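Local coordinates for protein acetylornithine aminotransferase (Aquifex aeolicus, PDB 2EH6) that catalyses the pyridoxal-phosphate-dependent transfer of an amino group from N(2)-acetyl-L-ornithine to 2-oxoglutarate, a step in arginine biosynthesis, at residues E304-L309 with R366-L371; V295-N300 with I359-I364; L323-E328 with K349-L354; R327-Y332 with I343-G348. All blocks are in the same frame, centred on the assembly; numbering follows the deposited sequence.

Contacts 1 and 2 join the same two helices, 275-308 and 361-374, at successive levels, whereas contact 3 pairs two strands of a sheet, and contact 4 ties the start of helix 330-338 to strand 341-346 of the same sheet. All four are partly buried; contacts 2, 3 and 4 also have exposed residues among those that touch, contact 1 none. Contact 1 is purely apolar across its helices, and contact 2 adds a salt bridge at its exposed margin. Contact 3 relies on backbone hydrogen bonds, and contact 4 on a disulfide. Phe353 of contact 3 touches Leu306 and Leu371 of contact 1, while Cys329 of contact 4 packs against Lys349 and Val350 of contact 3.

Contact 1: residues E304-L309 with R366-L371; sequences EKLKEL and RAISVL
Leu306 and Leu309 meet Ile368 and Leu371 with no flat group between them; the planar groups sit at the borders of the contact. On the sheet side, the ring of Phe353 in strand 350-353 is touched by both Leu306 and Leu371. On the outer side, the Glu304 carboxylate takes Lys307 NZ on the syn side of OE2, 22° out of its plane and with 3.2 Å between NZ and OE2. That salt bridge stays on helix 275-308.

The short helical segments run nearly parallel, their axes 16° apart and 10.5 Å from each other at closest approach. Ile368 fills the gap with two branches. Its CD1 reaches in between Lys305 and Leu306, 3.7 Å from Lys305 CB and 3.8 Å from Leu306 CD2, while Ile368 CG2 stands 4.1 Å from Leu309 CD2. The other methyl of Leu309, CD1, comes within 3.9 Å of Leu371 CB, and those two side chains cross at about a right angle. Leu306 CD2 also meets Leu371 CD1, at 3.8 Å, so a single methyl touches both residues of helix 361-374. Lys305 lends only the base of its chain: a bend at chi2 (-57°) turns the rest away from Ile368, and its NZ forms a long salt bridge to Glu308.

Lys305 and Lys307 pair with glutamates of their own helix, while Leu306 and Leu309 face helix 361-374; Leu306 also touches Val314 of strand 313-317. With no hydrogen bond crossing between the helices, the contact probably rests mainly on burial and van der Waals packing of methyl groups.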
loop_
_atom_site.group_PDB
_atom_site.type_symbol
_atom_site.label_atom_id
_atom_site.label_comp_id
_atom_site.label_asym_id
_atom_site.label_seq_id
_atom_site.Cartn_x
_atom_site.Cartn_y
_atom_site.Cartn_z
ATOM N N GLU A 304 12.470 -9.604 -31.917
ATOM C CA GLU A 304 13.002 -9.657 -33.273
ATOM C C GLU A 304 12.213 -8.785 -34.245
ATOM O O GLU A 304 12.798 -8.109 -35.093
ATOM C CB GLU A 304 13.037 -11.101 -33.778
ATOM C CG GLU A 304 14.090 -11.950 -33.085
ATOM C CD GLU A 304 15.463 -11.288 -33.090
ATOM O OE1 GLU A 304 15.988 -10.998 -34.190
ATOM O OE2 GLU A 304 16.014 -11.056 -31.990
ATOM N N LYS A 305 10.888 -8.800 -34.125
ATOM C CA LYS A 305 10.042 -7.993 -34.998
ATOM C C LYS A 305 10.296 -6.509 -34.748
ATOM O O LYS A 305 10.283 -5.702 -35.676
ATOM C CB LYS A 305 8.564 -8.317 -34.761
ATOM C CG LYS A 305 8.182 -9.752 -35.090
ATOM C CD LYS A 305 8.518 -10.090 -36.538
ATOM C CE LYS A 305 8.212 -11.541 -36.852
ATOM N NZ LYS A 305 8.465 -11.874 -38.283
ATOM N N LEU A 306 10.523 -6.152 -33.487
ATOM C CA LEU A 306 10.797 -4.766 -33.134
ATOM C C LEU A 306 12.095 -4.328 -33.796
ATOM O O LEU A 306 12.197 -3.211 -34.302
ATOM C CB LEU A 306 10.902 -4.610 -31.615
ATOM C CG LEU A 306 9.584 -4.696 -30.837
ATOM C CD1 LEU A 306 9.857 -4.607 -29.346
ATOM C CD2 LEU A 306 8.660 -3.566 -31.275
ATOM N N LYS A 307 13.090 -5.211 -33.789
ATOM C CA LYS A 307 14.373 -4.907 -34.418
ATOM C C LYS A 307 14.168 -4.724 -35.919
ATOM O O LYS A 307 14.794 -3.868 -36.544
ATOM C CB LYS A 307 15.371 -6.044 -34.181
ATOM C CG LYS A 307 15.909 -6.137 -32.765
ATOM C CD LYS A 307 16.781 -7.378 -32.594
ATOM C CE LYS A 307 17.368 -7.455 -31.191
ATOM N NZ LYS A 307 18.044 -8.758 -30.930
ATOM N N GLU A 308 13.280 -5.536 -36.485
ATOM C CA GLU A 308 12.982 -5.495 -37.912
ATOM C C GLU A 308 12.419 -4.165 -38.398
ATOM O O GLU A 308 12.595 -3.802 -39.560
ATOM C CB GLU A 308 12.015 -6.621 -38.270
ATOM C CG GLU A 308 12.691 -7.956 -38.516
ATOM C CD GLU A 308 11.701 -9.101 -38.582
ATOM O OE1 GLU A 308 10.603 -8.912 -39.151
ATOM O OE2 GLU A 308 12.027 -10.193 -38.072
ATOM N N LEU A 309 11.739 -3.442 -37.515
ATOM C CA LEU A 309 11.170 -2.154 -37.889
ATOM C C LEU A 309 12.278 -1.176 -38.274
ATOM O O LEU A 309 12.062 -0.257 -39.065
ATOM C CB LEU A 309 10.354 -1.579 -36.729
ATOM C CG LEU A 309 9.119 -2.376 -36.294
ATOM C CD1 LEU A 309 8.533 -1.753 -35.035
ATOM C CD2 LEU A 309 8.086 -2.394 -37.416
ATOM N N ARG A 366 -0.169 -7.940 -34.773
ATOM C CA ARG A 366 -1.127 -6.844 -34.801
ATOM C C ARG A 366 -0.462 -5.566 -34.309
ATOM O O ARG A 366 -0.552 -4.517 -34.952
ATOM C CB ARG A 366 -2.319 -7.180 -33.903
ATOM C CG ARG A 366 -3.061 -8.446 -34.297
ATOM C CD ARG A 366 -4.084 -8.164 -35.377
ATOM N NE ARG A 366 -5.114 -7.246 -34.897
ATOM C CZ ARG A 366 -6.111 -6.777 -35.642
ATOM N NH1 ARG A 366 -6.223 -7.137 -36.915
ATOM N NH2 ARG A 366 -6.999 -5.945 -35.112
ATOM N N ALA A 367 0.207 -5.658 -33.163
ATOM C CA ALA A 367 0.885 -4.505 -32.579
ATOM C C ALA A 367 2.017 -4.013 -33.480
ATOM O O ALA A 367 2.194 -2.809 -33.667
ATOM C CB ALA A 367 1.432 -4.862 -31.203
ATOM N N ILE A 368 2.783 -4.948 -34.033
ATOM C CA ILE A 368 3.885 -4.589 -34.915
ATOM C C ILE A 368 3.378 -3.810 -36.129
ATOM O O ILE A 368 3.979 -2.818 -36.526
ATOM C CB ILE A 368 4.646 -5.843 -35.391
ATOM C CG1 ILE A 368 5.391 -6.473 -34.210
ATOM C CG2 ILE A 368 5.610 -5.480 -36.515
ATOM C CD1 ILE A 368 6.433 -5.558 -33.565
ATOM N N SER A 369 2.268 -4.254 -36.705
ATOM C CA SER A 369 1.697 -3.583 -37.866
ATOM C C SER A 369 1.403 -2.118 -37.544
ATOM O O SER A 369 1.755 -1.218 -38.310
ATOM C CB SER A 369 0.412 -4.293 -38.304
ATOM O OG SER A 369 -0.085 -3.748 -39.515
ATOM N N VAL A 370 0.758 -1.880 -36.408
ATOM C CA VAL A 370 0.429 -0.522 -35.988
ATOM C C VAL A 370 1.698 0.305 -35.814
ATOM O O VAL A 370 1.758 1.468 -36.215
ATOM C CB VAL A 370 -0.350 -0.526 -34.659
ATOM C CG1 VAL A 370 -0.470 0.891 -34.120
ATOM C CG2 VAL A 370 -1.731 -1.130 -34.875
ATOM N N LEU A 371 2.712 -0.302 -35.206
ATOM C CA LEU A 371 3.983 0.375 -34.988
ATOM C C LEU A 371 4.637 0.741 -36.317
ATOM O O LEU A 371 5.161 1.844 -36.484
ATOM C CB LEU A 371 4.919 -0.522 -34.175
ATOM C CG LEU A 371 4.504 -0.741 -32.720
ATOM C CD1 LEU A 371 5.442 -1.742 -32.059
ATOM C CD2 LEU A 371 4.534 0.585 -31.983
#

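Contact 2: residues V295-N300 with I359-I364; sequences VREVGN and IQKEHI
Val298 makes most of the apolar contact. Its CG1, placed anti to the backbone N (chi1 -172°), lies 3.5 Å from Ile364 CG1 and 4.0 Å from Ile359 CG2. The Val298 and Ile364 side chains meet at a slant. The second methyl, Val298 CG2, rests 3.8 Å from the carbonyl oxygen Ile359 O, so the valine packs against backbone as well as side chains where the loop turns into the helix.

That turn is the N-terminus of helix 361-374, with Gln360 at the N-cap. Gln360 O accepts Ile364 N at 3.0 Å, an early bond of the helix. A weak bond from Gln360 N to His363 ND1, 3.4 Å long, resembles the return half of a capping box. Helix 275-308 passes alongside this helix start, and one turn farther on its Tyr301 packs against both Lys361 and Ile364.

The electrostatic part lies at the more exposed margin. Glu297 OE2 and Lys361 NZ form a salt bridge at 3.5 Å, with the two extended side chains crossing at about a right angle. Lys361 CE comes almost as close, 3.6 Å from Glu297 OE2, and no hydrogen bond joins the two segments.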
loop_
_atom_site.group_PDB
_atom_site.type_symbol
_atom_site.label_atom_id
_atom_site.label_comp_id
_atom_site.label_asym_id
_atom_site.label_seq_id
_atom_site.Cartn_x
_atom_site.Cartn_y
_atom_site.Cartn_z
ATOM N N VAL A 295 6.261 -17.224 -22.587
ATOM C CA VAL A 295 6.750 -15.859 -22.437
ATOM C C VAL A 295 8.071 -15.713 -23.185
ATOM O O VAL A 295 8.272 -14.757 -23.932
ATOM C CB VAL A 295 6.966 -15.511 -20.946
ATOM C CG1 VAL A 295 7.635 -14.156 -20.814
ATOM C CG2 VAL A 295 5.627 -15.518 -20.221
ATOM N N ARG A 296 8.967 -16.674 -22.981
ATOM C CA ARG A 296 10.271 -16.654 -23.632
ATOM C C ARG A 296 10.171 -16.687 -25.152
ATOM O O ARG A 296 10.846 -15.916 -25.835
ATOM C CB ARG A 296 11.127 -17.837 -23.156
ATOM C CG ARG A 296 11.633 -17.714 -21.719
ATOM C CD ARG A 296 12.723 -18.747 -21.422
ATOM N NE ARG A 296 12.210 -20.114 -21.367
ATOM C CZ ARG A 296 11.710 -20.687 -20.275
ATOM N NH1 ARG A 296 11.651 -20.014 -19.134
ATOM N NH2 ARG A 296 11.278 -21.942 -20.318
ATOM N N GLU A 297 9.328 -17.575 -25.676
ATOM C CA GLU A 297 9.167 -17.715 -27.121
ATOM C C GLU A 297 8.480 -16.531 -27.795
ATOM O O GLU A 297 8.990 -15.995 -28.780
ATOM C CB GLU A 297 8.396 -18.988 -27.458
ATOM C CG GLU A 297 8.228 -19.198 -28.958
ATOM C CD GLU A 297 7.491 -20.479 -29.297
ATOM O OE1 GLU A 297 7.951 -21.561 -28.874
ATOM O OE2 GLU A 297 6.453 -20.402 -29.991
ATOM N N VAL A 298 7.317 -16.134 -27.287
ATOM C CA VAL A 298 6.612 -15.002 -27.879
ATOM C C VAL A 298 7.447 -13.743 -27.647
ATOM O O VAL A 298 7.490 -12.847 -28.487
ATOM C CB VAL A 298 5.213 -14.817 -27.251
ATOM C CG1 VAL A 298 4.429 -13.760 -28.025
ATOM C CG2 VAL A 298 4.463 -16.146 -27.254
ATOM N N GLY A 299 8.130 -13.697 -26.507
ATOM C CA GLY A 299 8.968 -12.555 -26.184
ATOM C C GLY A 299 10.101 -12.366 -27.175
ATOM O O GLY A 299 10.365 -11.246 -27.616
ATOM N N ASN A 300 10.779 -13.456 -27.525
ATOM C CA ASN A 300 11.882 -13.381 -28.480
ATOM C C ASN A 300 11.345 -13.001 -29.853
ATOM O O ASN A 300 11.968 -12.237 -30.587
ATOM C CB ASN A 300 12.621 -14.719 -28.559
ATOM C CG ASN A 300 13.260 -15.103 -27.243
ATOM O OD1 ASN A 300 13.835 -14.260 -26.554
ATOM N ND2 ASN A 300 13.173 -16.382 -26.890
ATOM N N ILE A 359 -0.122 -13.112 -23.942
ATOM C CA ILE A 359 -0.082 -12.604 -25.309
ATOM C C ILE A 359 0.437 -13.673 -26.290
ATOM O O ILE A 359 1.315 -14.465 -25.953
ATOM C CB ILE A 359 0.807 -11.340 -25.383
ATOM C CG1 ILE A 359 0.507 -10.560 -26.659
ATOM C CG2 ILE A 359 2.277 -11.723 -25.296
ATOM C CD1 ILE A 359 -0.780 -9.759 -26.595
ATOM N N GLN A 360 -0.119 -13.689 -27.499
ATOM C CA GLN A 360 0.282 -14.659 -28.520
ATOM C C GLN A 360 0.868 -13.991 -29.760
ATOM O O GLN A 360 0.656 -12.801 -29.990
ATOM C CB GLN A 360 -0.915 -15.524 -28.915
ATOM C CG GLN A 360 -1.412 -16.420 -27.790
ATOM C CD GLN A 360 -2.610 -17.253 -28.196
ATOM O OE1 GLN A 360 -2.533 -18.065 -29.121
ATOM N NE2 GLN A 360 -3.730 -17.057 -27.504
ATOM N N LYS A 361 1.593 -14.764 -30.564
ATOM C CA LYS A 361 2.230 -14.240 -31.771
ATOM C C LYS A 361 1.298 -13.455 -32.684
ATOM O O LYS A 361 1.676 -12.405 -33.201
ATOM C CB LYS A 361 2.893 -15.376 -32.557
ATOM C CG LYS A 361 4.115 -15.944 -31.856
ATOM C CD LYS A 361 4.847 -16.948 -32.723
ATOM C CE LYS A 361 6.104 -17.441 -32.027
ATOM N NZ LYS A 361 6.877 -18.380 -32.877
ATOM N N GLU A 362 0.087 -13.964 -32.880
ATOM C CA GLU A 362 -0.893 -13.293 -33.728
ATOM C C GLU A 362 -1.131 -11.875 -33.215
ATOM O O GLU A 362 -1.280 -10.941 -34.000
ATOM C CB GLU A 362 -2.211 -14.068 -33.724
ATOM C CG GLU A 362 -3.308 -13.433 -34.560
ATOM C CD GLU A 362 -4.660 -14.081 -34.326
ATOM O OE1 GLU A 362 -5.206 -13.937 -33.210
ATOM O OE2 GLU A 362 -5.175 -14.738 -35.258
ATOM N N HIS A 363 -1.171 -11.729 -31.894
ATOM C CA HIS A 363 -1.382 -10.429 -31.254
ATOM C C HIS A 363 -0.157 -9.543 -31.452
ATOM O O HIS A 363 -0.275 -8.343 -31.706
ATOM C CB HIS A 363 -1.638 -10.621 -29.761
ATOM C CG HIS A 363 -2.889 -11.383 -29.455
ATOM N ND1 HIS A 363 -3.046 -12.124 -28.301
ATOM C CD2 HIS A 363 -4.055 -11.489 -30.134
ATOM C CE1 HIS A 363 -4.256 -12.655 -28.284
ATOM N NE2 HIS A 363 -4.889 -12.284 -29.384
ATOM N N ILE A 364 1.022 -10.144 -31.328
ATOM C CA ILE A 364 2.269 -9.415 -31.515
ATOM C C ILE A 364 2.287 -8.807 -32.917
ATOM O O ILE A 364 2.640 -7.642 -33.092
ATOM C CB ILE A 364 3.496 -10.349 -31.350
ATOM C CG1 ILE A 364 3.560 -10.891 -29.918
ATOM C CG2 ILE A 364 4.775 -9.601 -31.699
ATOM C CD1 ILE A 364 3.678 -9.822 -28.837
#

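Contact 3: residues L323-E328 with K349-L354; sequences LELERE and KVLRFL
Leu323 and Leu351 form an antiparallel hydrogen-bonded pair: Leu323 N donates to Leu351 O at 2.8 Å, and Leu351 N returns a bond to Leu323 O at 3.0 Å. A third bond, from Leu325 N to Lys349 O, spans 2.9 Å and extends the ladder past the non-hydrogen-bonded pair Glu324-Val350.

The tight side is the face carrying Leu323 and Leu351. Leu323 CB sits at the edge of the Phe353 ring, 3.9 Å from CE2. Just past the strand, Leu325 CD1 meets Leu351 CD1 at 3.9 Å. Leu351 also touches Ile343 of the neighbouring strand and Cys329 of the loop before helix 330-338. On the other face, Glu324 touches Val350 CG2 through its own CG.

The turn end is looser and more exposed. Lys349 extends along the backbone of residues 326-328, its CG 3.5 Å from Arg327 O and its CD 3.8 Å from Glu326 O, and no hydrogen bond from its ammonium crosses the contact.

These strands are neighbours in the mixed sheet built from N- and C-terminal segments, as in the small domain of fold type I aminotransferases.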
loop_
_atom_site.group_PDB
_atom_site.type_symbol
_atom_site.label_atom_id
_atom_site.label_comp_id
_atom_site.label_asym_id
_atom_site.label_seq_id
_atom_site.Cartn_x
_atom_site.Cartn_y
_atom_site.Cartn_z
ATOM N N LEU A 323 11.755 0.233 -26.990
ATOM C CA LEU A 323 12.272 0.690 -28.271
ATOM C C LEU A 323 12.690 2.136 -28.060
ATOM O O LEU A 323 11.847 3.019 -27.896
ATOM C CB LEU A 323 11.188 0.599 -29.353
ATOM C CG LEU A 323 11.549 1.076 -30.765
ATOM C CD1 LEU A 323 12.743 0.297 -31.302
ATOM C CD2 LEU A 323 10.344 0.894 -31.674
ATOM N N GLU A 324 13.997 2.367 -28.036
ATOM C CA GLU A 324 14.526 3.706 -27.838
ATOM C C GLU A 324 14.511 4.465 -29.160
ATOM O O GLU A 324 15.254 4.137 -30.084
ATOM C CB GLU A 324 15.953 3.626 -27.294
ATOM C CG GLU A 324 16.537 4.965 -26.897
ATOM C CD GLU A 324 17.926 4.834 -26.313
ATOM O OE1 GLU A 324 18.101 4.033 -25.369
ATOM O OE2 GLU A 324 18.842 5.535 -26.793
ATOM N N LEU A 325 13.659 5.481 -29.242
ATOM C CA LEU A 325 13.538 6.273 -30.453
ATOM C C LEU A 325 14.523 7.431 -30.480
ATOM O O LEU A 325 15.184 7.730 -29.487
ATOM C CB LEU A 325 12.111 6.806 -30.589
ATOM C CG LEU A 325 11.000 5.755 -30.543
ATOM C CD1 LEU A 325 9.650 6.441 -30.634
ATOM C CD2 LEU A 325 11.180 4.759 -31.680
ATOM N N GLU A 326 14.610 8.080 -31.633
ATOM C CA GLU A 326 15.508 9.209 -31.819
ATOM C C GLU A 326 14.951 10.447 -31.127
ATOM O O GLU A 326 15.705 11.290 -30.637
ATOM C CB GLU A 326 15.685 9.475 -33.315
ATOM C CG GLU A 326 16.719 10.532 -33.650
ATOM C CD GLU A 326 16.921 10.681 -35.149
ATOM O OE1 GLU A 326 17.312 9.686 -35.800
ATOM O OE2 GLU A 326 16.688 11.793 -35.675
ATOM N N ARG A 327 13.626 10.551 -31.081
ATOM C CA ARG A 327 12.982 11.695 -30.445
ATOM C C ARG A 327 11.938 11.254 -29.423
ATOM O O ARG A 327 11.723 10.060 -29.217
ATOM C CB ARG A 327 12.328 12.584 -31.508
ATOM C CG ARG A 327 11.077 11.994 -32.144
ATOM C CD ARG A 327 10.615 12.830 -33.332
ATOM N NE ARG A 327 9.232 12.541 -33.702
ATOM C CZ ARG A 327 8.174 12.899 -32.978
ATOM N NH1 ARG A 327 8.340 13.565 -31.842
ATOM N NH2 ARG A 327 6.948 12.592 -33.389
ATOM N N GLU A 328 11.292 12.229 -28.788
ATOM C CA GLU A 328 10.274 11.954 -27.781
ATOM C C GLU A 328 9.194 11.003 -28.292
ATOM O O GLU A 328 8.739 11.125 -29.430
ATOM C CB GLU A 328 9.646 13.271 -27.320
ATOM C CG GLU A 328 10.600 14.149 -26.528
ATOM C CD GLU A 328 10.082 15.560 -26.345
ATOM O OE1 GLU A 328 8.900 15.724 -25.967
ATOM O OE2 GLU A 328 10.862 16.511 -26.573
ATOM N N LYS A 349 12.135 9.121 -24.359
ATOM C CA LYS A 349 12.226 8.584 -25.713
ATOM C C LYS A 349 12.110 7.069 -25.841
ATOM O O LYS A 349 12.272 6.529 -26.931
ATOM C CB LYS A 349 13.548 9.031 -26.345
ATOM C CG LYS A 349 13.760 10.535 -26.357
ATOM C CD LYS A 349 15.152 10.888 -26.867
ATOM C CE LYS A 349 15.408 12.385 -26.785
ATOM N NZ LYS A 349 16.827 12.715 -27.093
ATOM N N VAL A 350 11.823 6.382 -24.744
ATOM C CA VAL A 350 11.719 4.934 -24.796
ATOM C C VAL A 350 10.292 4.418 -24.748
ATOM O O VAL A 350 9.578 4.627 -23.767
ATOM C CB VAL A 350 12.502 4.270 -23.634
ATOM C CG1 VAL A 350 12.396 2.752 -23.728
ATOM C CG2 VAL A 350 13.966 4.698 -23.681
ATOM N N LEU A 351 9.871 3.760 -25.824
ATOM C CA LEU A 351 8.546 3.165 -25.855
ATOM C C LEU A 351 8.715 1.866 -25.085
ATOM O O LEU A 351 9.600 1.068 -25.394
ATOM C CB LEU A 351 8.106 2.868 -27.291
ATOM C CG LEU A 351 7.563 4.052 -28.091
ATOM C CD1 LEU A 351 7.272 3.607 -29.512
ATOM C CD2 LEU A 351 6.298 4.584 -27.430
ATOM N N ARG A 352 7.886 1.668 -24.067
ATOM C CA ARG A 352 7.960 0.467 -23.249
ATOM C C ARG A 352 6.754 -0.414 -23.547
ATOM O O ARG A 352 5.630 0.078 -23.640
ATOM C CB ARG A 352 7.994 0.852 -21.762
ATOM C CG ARG A 352 7.921 -0.325 -20.806
ATOM C CD ARG A 352 8.110 0.104 -19.354
ATOM N NE ARG A 352 7.304 1.268 -18.995
ATOM C CZ ARG A 352 7.099 1.677 -17.745
ATOM N NH1 ARG A 352 7.636 1.011 -16.729
ATOM N NH2 ARG A 352 6.369 2.760 -17.510
ATOM N N PHE A 353 6.996 -1.711 -23.714
ATOM C CA PHE A 353 5.931 -2.667 -24.009
ATOM C C PHE A 353 5.838 -3.681 -22.878
ATOM O O PHE A 353 6.822 -4.337 -22.546
ATOM C CB PHE A 353 6.222 -3.390 -25.329
ATOM C CG PHE A 353 6.578 -2.465 -26.459
ATOM C CD1 PHE A 353 5.606 -1.664 -27.056
ATOM C CD2 PHE A 353 7.892 -2.373 -26.907
ATOM C CE1 PHE A 353 5.937 -0.780 -28.081
ATOM C CE2 PHE A 353 8.238 -1.492 -27.934
ATOM C CZ PHE A 353 7.257 -0.692 -28.523
ATOM N N LEU A 354 4.653 -3.796 -22.284
ATOM C CA LEU A 354 4.418 -4.720 -21.180
ATOM C C LEU A 354 3.094 -5.440 -21.386
ATOM O O LEU A 354 2.181 -5.327 -20.576
ATOM C CB LEU A 354 4.377 -3.955 -19.852
ATOM C CG LEU A 354 5.675 -3.290 -19.399
ATOM C CD1 LEU A 354 5.391 -2.359 -18.220
ATOM C CD2 LEU A 354 6.688 -4.367 -19.018
#

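Contact 4: residues R327-Y332 with I343-G348; sequences RECKDY and INCTAG
Cys329, just ahead of helix 330-338, comes alongside strand 341-346 and gives its N-H to Gly348 O at 3.1 Å; Ala347 and Gly348 both have positive phi, and this turn brings the carbonyl round. Glu328 CA approaches the same oxygen, Gly348 O, at 3.3 Å in a CA-H...O contact.

The disulfide Cys329 SG-Cys345 SG, 2.0 Å long, crosses next to this bond. Its chi3 of 84° is close to the relaxed right-handed value. Cys329 holds its sulfur between its own N and carbonyl carbon (chi1 43°), whereas that of Cys345 lies anti to the backbone N; these different first torsions turn the two sulfurs toward each other across the gap. Nearer the start of segment 343-348, Ile343 CD1 lies 3.7 Å from Tyr332 O and packs on the first turn of the helix.

Within segment 327-332, the Arg327 guanidinium has Tyr332 CE2 3.5 Å above one face, while Asp331 OD2 lies in its plane at the edge, 3.4 Å from NH2 in a weak salt bridge. Beyond the contact, Thr346 OG1 is bonded to Glu184 O, and Asn344 packs on Leu66 of the second subunit.

A covalent link thus ties the start of helix 330-338 to the strand that follows it. By closing residues 329-345, with helix 330-338 among them, into a covalent ring, it probably restricts how far the chain can unfold locally, which would be consistent with a protein from a hyperthermophile.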
loop_
_atom_site.group_PDB
_atom_site.type_symbol
_atom_site.label_atom_id
_atom_site.label_comp_id
_atom_site.label_asym_id
_atom_site.label_seq_id
_atom_site.Cartn_x
_atom_site.Cartn_y
_atom_site.Cartn_z
ATOM N N ARG A 327 13.626 10.551 -31.081
ATOM C CA ARG A 327 12.982 11.695 -30.445
ATOM C C ARG A 327 11.938 11.254 -29.423
ATOM O O ARG A 327 11.723 10.060 -29.217
ATOM C CB ARG A 327 12.328 12.584 -31.508
ATOM C CG ARG A 327 11.077 11.994 -32.144
ATOM C CD ARG A 327 10.615 12.830 -33.332
ATOM N NE ARG A 327 9.232 12.541 -33.702
ATOM C CZ ARG A 327 8.174 12.899 -32.978
ATOM N NH1 ARG A 327 8.340 13.565 -31.842
ATOM N NH2 ARG A 327 6.948 12.592 -33.389
ATOM N N GLU A 328 11.292 12.229 -28.788
ATOM C CA GLU A 328 10.274 11.954 -27.781
ATOM C C GLU A 328 9.194 11.003 -28.292
ATOM O O GLU A 328 8.739 11.125 -29.430
ATOM C CB GLU A 328 9.646 13.271 -27.320
ATOM C CG GLU A 328 10.600 14.149 -26.528
ATOM C CD GLU A 328 10.082 15.560 -26.345
ATOM O OE1 GLU A 328 8.900 15.724 -25.967
ATOM O OE2 GLU A 328 10.862 16.511 -26.573
ATOM N N CYS A 329 8.791 10.051 -27.453
ATOM C CA CYS A 329 7.768 9.086 -27.839
ATOM C C CYS A 329 6.362 9.488 -27.413
ATOM O O CYS A 329 5.416 8.714 -27.544
ATOM C CB CYS A 329 8.097 7.687 -27.290
ATOM S SG CYS A 329 8.717 7.503 -25.577
ATOM N N LYS A 330 6.233 10.711 -26.916
ATOM C CA LYS A 330 4.953 11.245 -26.471
ATOM C C LYS A 330 3.844 11.117 -27.520
ATOM O O LYS A 330 2.765 10.596 -27.235
ATOM C CB LYS A 330 5.128 12.719 -26.080
ATOM C CG LYS A 330 3.840 13.461 -25.759
ATOM C CD LYS A 330 4.105 14.946 -25.521
ATOM C CE LYS A 330 2.809 15.718 -25.301
ATOM N NZ LYS A 330 3.038 17.190 -25.149
ATOM N N ASP A 331 4.115 11.587 -28.734
ATOM C CA ASP A 331 3.126 11.558 -29.809
ATOM C C ASP A 331 2.728 10.171 -30.303
ATOM O O ASP A 331 1.569 9.938 -30.649
ATOM C CB ASP A 331 3.621 12.387 -30.998
ATOM C CG ASP A 331 4.055 13.787 -30.593
ATOM O OD1 ASP A 331 3.370 14.407 -29.748
ATOM O OD2 ASP A 331 5.075 14.269 -31.131
ATOM N N TYR A 332 3.684 9.252 -30.344
ATOM C CA TYR A 332 3.402 7.902 -30.814
ATOM C C TYR A 332 2.407 7.171 -29.924
ATOM O O TYR A 332 1.643 6.331 -30.399
ATOM C CB TYR A 332 4.709 7.126 -30.936
ATOM C CG TYR A 332 5.654 7.789 -31.910
ATOM C CD1 TYR A 332 5.369 7.810 -33.277
ATOM C CD2 TYR A 332 6.792 8.458 -31.463
ATOM C CE1 TYR A 332 6.191 8.485 -34.174
ATOM C CE2 TYR A 332 7.619 9.140 -32.352
ATOM C CZ TYR A 332 7.312 9.150 -33.704
ATOM O OH TYR A 332 8.116 9.836 -34.583
ATOM N N ILE A 343 0.309 1.576 -25.866
ATOM C CA ILE A 343 1.739 1.449 -25.635
ATOM C C ILE A 343 2.110 2.524 -24.616
ATOM O O ILE A 343 1.297 3.400 -24.305
ATOM C CB ILE A 343 2.569 1.633 -26.937
ATOM C CG1 ILE A 343 2.233 2.971 -27.604
ATOM C CG2 ILE A 343 2.301 0.481 -27.891
ATOM C CD1 ILE A 343 2.996 3.212 -28.898
ATOM N N ASN A 344 3.329 2.458 -24.093
ATOM C CA ASN A 344 3.776 3.417 -23.091
ATOM C C ASN A 344 5.079 4.113 -23.473
ATOM O O ASN A 344 5.918 3.549 -24.169
ATOM C CB ASN A 344 3.928 2.705 -21.743
ATOM C CG ASN A 344 4.443 3.618 -20.651
ATOM O OD1 ASN A 344 5.613 3.549 -20.270
ATOM N ND2 ASN A 344 3.573 4.482 -20.140
ATOM N N CYS A 345 5.228 5.353 -23.024
ATOM C CA CYS A 345 6.426 6.134 -23.301
ATOM C C CYS A 345 7.074 6.500 -21.977
ATOM O O CYS A 345 6.436 7.098 -21.110
ATOM C CB CYS A 345 6.067 7.405 -24.072
ATOM S SG CYS A 345 7.452 8.556 -24.390
ATOM N N THR A 346 8.342 6.140 -21.822
ATOM C CA THR A 346 9.052 6.434 -20.591
ATOM C C THR A 346 10.462 6.935 -20.904
ATOM O O THR A 346 10.945 6.789 -22.029
ATOM C CB THR A 346 9.109 5.172 -19.690
ATOM O OG1 THR A 346 9.459 5.552 -18.355
ATOM C CG2 THR A 346 10.125 4.170 -20.224
ATOM N N ALA A 347 11.112 7.535 -19.910
ATOM C CA ALA A 347 12.459 8.068 -20.087
ATOM C C ALA A 347 12.476 9.002 -21.293
ATOM O O ALA A 347 13.481 9.125 -21.989
ATOM C CB ALA A 347 13.461 6.932 -20.279
ATOM N N GLY A 348 11.335 9.639 -21.539
ATOM C CA GLY A 348 11.210 10.578 -22.637
ATOM C C GLY A 348 11.210 10.025 -24.051
ATOM O O GLY A 348 10.370 10.414 -24.859
#